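Local coordinates for esterase family protein (Staphylococcus aureus, PDB 6VH9) that is a serine hydrolase of the esterase D family that probably hydrolyses carboxylic esters and S-formylglutathione, the latter to formate and glutathione, at residues A[13-18]-A[91-96]. Numbering follows the deposited sequence.
Sequences PTIGMH and HSYYDY
Ile15 and Met17 reach from the turn between strands 3-12 and 17-26 into the aromatic side chains of His91, Tyr93 and Tyr96, a buried and largely apolar contact where the chain enters helix 93-107, beside a subunit interface. Ile15 makes the largest share of it. Ile15 CD1 sits squarely over the Tyr96 ring, 3.7 Å from the centroid and 11° off the normal, a CH-pi contact. The other branch, Ile15 CG2, lies 3.7 Å from Tyr96 CB. With CG1 held between its own N and carbonyl carbon (chi1 60°), Ile15 sets both branches against the helix at once; Ile15 CD1 also comes within 4.0 Å of Tyr93 CE1. Met17, its chain extended beyond CG, comes in over the imidazole of His91. There Met17 CE makes a second CH-pi contact, 3.6 Å from the His91 ring centroid and 20° off the normal, offset toward the rim. Met17 CE also lies 3.3 Å from Tyr93 OH.

Opposite Ser12 the strand takes in an extra residue, Gly16 and Met17 making a G1 beta bulge, with Gly16 at a positive phi that suits glycine. Strands 3-12 and 17-26 form a hairpin at one end of this chain's mixed sheet in the alpha/beta-hydrolase fold, and the contact joins its turn to the lead-in and first turn of helix 93-107, away from the predicted charge-relay residues.

Nearer the surface, Thr14 turns its CG2 methyl toward the helix, with Thr14 CG2 3.6 Å from Asp95 CB, and uses OG1 for a hydrogen bond to Glu99, further along the helix. Ile15 O lies 3.0 Å from His91 ND1, near the plane of the ring. His91 NE2 is hydrogen-bonded to Asp80 of the second subunit and Ser92 OG to Asp162 of the second subunit, while Gly16 O is bonded to His81 NE2 and Trp160 NE1, both of the second subunit.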
loop_
_atom_site.group_PDB
_atom_site.type_symbol
_atom_site.label_atom_id
_atom_site.label_comp_id
_atom_site.label_asym_id
_atom_site.label_seq_id
_atom_site.Cartn_x
_atom_site.Cartn_y
_atom_site.Cartn_z
ATOM N N PRO A 13 -20.690 -0.571 3.727
ATOM C CA PRO A 13 -22.146 -0.599 3.515
ATOM C C PRO A 13 -22.777 0.787 3.513
ATOM O O PRO A 13 -23.801 0.994 2.849
ATOM C CB PRO A 13 -22.661 -1.478 4.669
ATOM C CG PRO A 13 -21.545 -1.583 5.644
ATOM C CD PRO A 13 -20.264 -1.337 4.911
ATOM N N THR A 14 -22.183 1.751 4.221
ATOM C CA THR A 14 -22.764 3.090 4.308
ATOM C C THR A 14 -22.589 3.874 3.006
ATOM O O THR A 14 -23.528 4.533 2.530
ATOM C CB THR A 14 -22.134 3.846 5.479
ATOM O OG1 THR A 14 -22.404 3.141 6.700
ATOM C CG2 THR A 14 -22.684 5.261 5.571
ATOM N N ILE A 15 -21.389 3.859 2.423
ATOM C CA ILE A 15 -21.168 4.658 1.215
ATOM C C ILE A 15 -21.176 3.817 -0.063
ATOM O O ILE A 15 -20.992 4.364 -1.162
ATOM C CB ILE A 15 -19.887 5.519 1.307
ATOM C CG1 ILE A 15 -18.617 4.690 1.509
ATOM C CG2 ILE A 15 -20.029 6.580 2.418
ATOM C CD1 ILE A 15 -17.347 5.564 1.653
ATOM N N GLY A 16 -21.458 2.522 0.035
ATOM C CA GLY A 16 -21.684 1.728 -1.164
ATOM C C GLY A 16 -20.483 1.542 -2.068
ATOM O O GLY A 16 -20.650 1.443 -3.294
ATOM N N MET A 17 -19.278 1.447 -1.498
ATOM C CA MET A 17 -18.090 1.291 -2.325
ATOM C C MET A 17 -16.911 0.875 -1.456
ATOM O O MET A 17 -16.894 1.093 -0.240
ATOM C CB MET A 17 -17.765 2.581 -3.098
ATOM C CG MET A 17 -17.454 3.746 -2.208
ATOM S SD MET A 17 -17.015 5.195 -3.189
ATOM C CE MET A 17 -17.040 6.432 -1.902
ATOM N N HIS A 18 -15.943 0.252 -2.106
ATOM C CA HIS A 18 -14.622 0.109 -1.519
ATOM C C HIS A 18 -14.030 1.486 -1.255
ATOM O O HIS A 18 -14.219 2.428 -2.036
ATOM C CB HIS A 18 -13.728 -0.676 -2.463
ATOM C CG HIS A 18 -14.027 -2.135 -2.467
ATOM N ND1 HIS A 18 -15.106 -2.670 -3.144
ATOM C CD2 HIS A 18 -13.413 -3.171 -1.850
ATOM C CE1 HIS A 18 -15.124 -3.979 -2.964
ATOM N NE2 HIS A 18 -14.112 -4.306 -2.179
ATOM N N HIS A 91 -22.366 11.041 -1.356
ATOM C CA HIS A 91 -22.310 9.944 -0.403
ATOM C C HIS A 91 -22.681 10.397 0.997
ATOM O O HIS A 91 -22.617 11.580 1.341
ATOM C CB HIS A 91 -20.910 9.329 -0.349
ATOM C CG HIS A 91 -20.503 8.617 -1.598
ATOM N ND1 HIS A 91 -20.894 7.323 -1.882
ATOM C CD2 HIS A 91 -19.703 9.005 -2.621
ATOM C CE1 HIS A 91 -20.351 6.945 -3.029
ATOM N NE2 HIS A 91 -19.622 7.945 -3.496
ATOM N N SER A 92 -23.023 9.409 1.825
ATOM C CA SER A 92 -23.393 9.634 3.222
ATOM C C SER A 92 -22.136 9.672 4.087
ATOM O O SER A 92 -21.894 8.801 4.913
ATOM C CB SER A 92 -24.332 8.530 3.695
ATOM O OG SER A 92 -25.451 8.440 2.818
ATOM N N TYR A 93 -21.369 10.748 3.944
ATOM C CA TYR A 93 -20.055 10.762 4.571
ATOM C C TYR A 93 -20.097 11.125 6.053
ATOM O O TYR A 93 -19.173 10.755 6.781
ATOM C CB TYR A 93 -19.124 11.705 3.813
ATOM C CG TYR A 93 -18.365 11.050 2.673
ATOM C CD1 TYR A 93 -17.426 10.053 2.931
ATOM C CD2 TYR A 93 -18.559 11.446 1.350
ATOM C CE1 TYR A 93 -16.711 9.457 1.908
ATOM C CE2 TYR A 93 -17.831 10.872 0.313
ATOM C CZ TYR A 93 -16.896 9.874 0.612
ATOM O OH TYR A 93 -16.160 9.278 -0.392
ATOM N N TYR A 94 -21.141 11.810 6.530
ATOM C CA TYR A 94 -21.299 11.944 7.975
ATOM C C TYR A 94 -21.489 10.573 8.612
ATOM O O TYR A 94 -20.788 10.205 9.568
ATOM C CB TYR A 94 -22.493 12.863 8.288
ATOM C CG TYR A 94 -22.754 13.050 9.770
ATOM C CD1 TYR A 94 -23.523 12.133 10.483
ATOM C CD2 TYR A 94 -22.216 14.131 10.461
ATOM C CE1 TYR A 94 -23.757 12.292 11.845
ATOM C CE2 TYR A 94 -22.452 14.304 11.826
ATOM C CZ TYR A 94 -23.221 13.380 12.506
ATOM O OH TYR A 94 -23.477 13.544 13.851
ATOM N N ASP A 95 -22.441 9.798 8.083
ATOM C CA ASP A 95 -22.701 8.453 8.585
ATOM C C ASP A 95 -21.479 7.553 8.444
ATOM O O ASP A 95 -21.276 6.646 9.258
ATOM C CB ASP A 95 -23.893 7.848 7.836
ATOM C CG ASP A 95 -25.213 8.527 8.176
ATOM O OD1 ASP A 95 -25.224 9.433 9.047
ATOM O OD2 ASP A 95 -26.245 8.145 7.570
ATOM N N TYR A 96 -20.671 7.784 7.408
ATOM C CA TYR A 96 -19.484 6.964 7.177
ATOM C C TYR A 96 -18.495 7.085 8.329
ATOM O O TYR A 96 -17.897 6.087 8.754
ATOM C CB TYR A 96 -18.831 7.367 5.848
ATOM C CG TYR A 96 -17.585 6.566 5.547
ATOM C CD1 TYR A 96 -17.649 5.187 5.404
ATOM C CD2 TYR A 96 -16.357 7.192 5.399
ATOM C CE1 TYR A 96 -16.487 4.427 5.138
ATOM C CE2 TYR A 96 -15.201 6.449 5.136
ATOM C CZ TYR A 96 -15.278 5.081 4.994
ATOM O OH TYR A 96 -14.125 4.366 4.739
#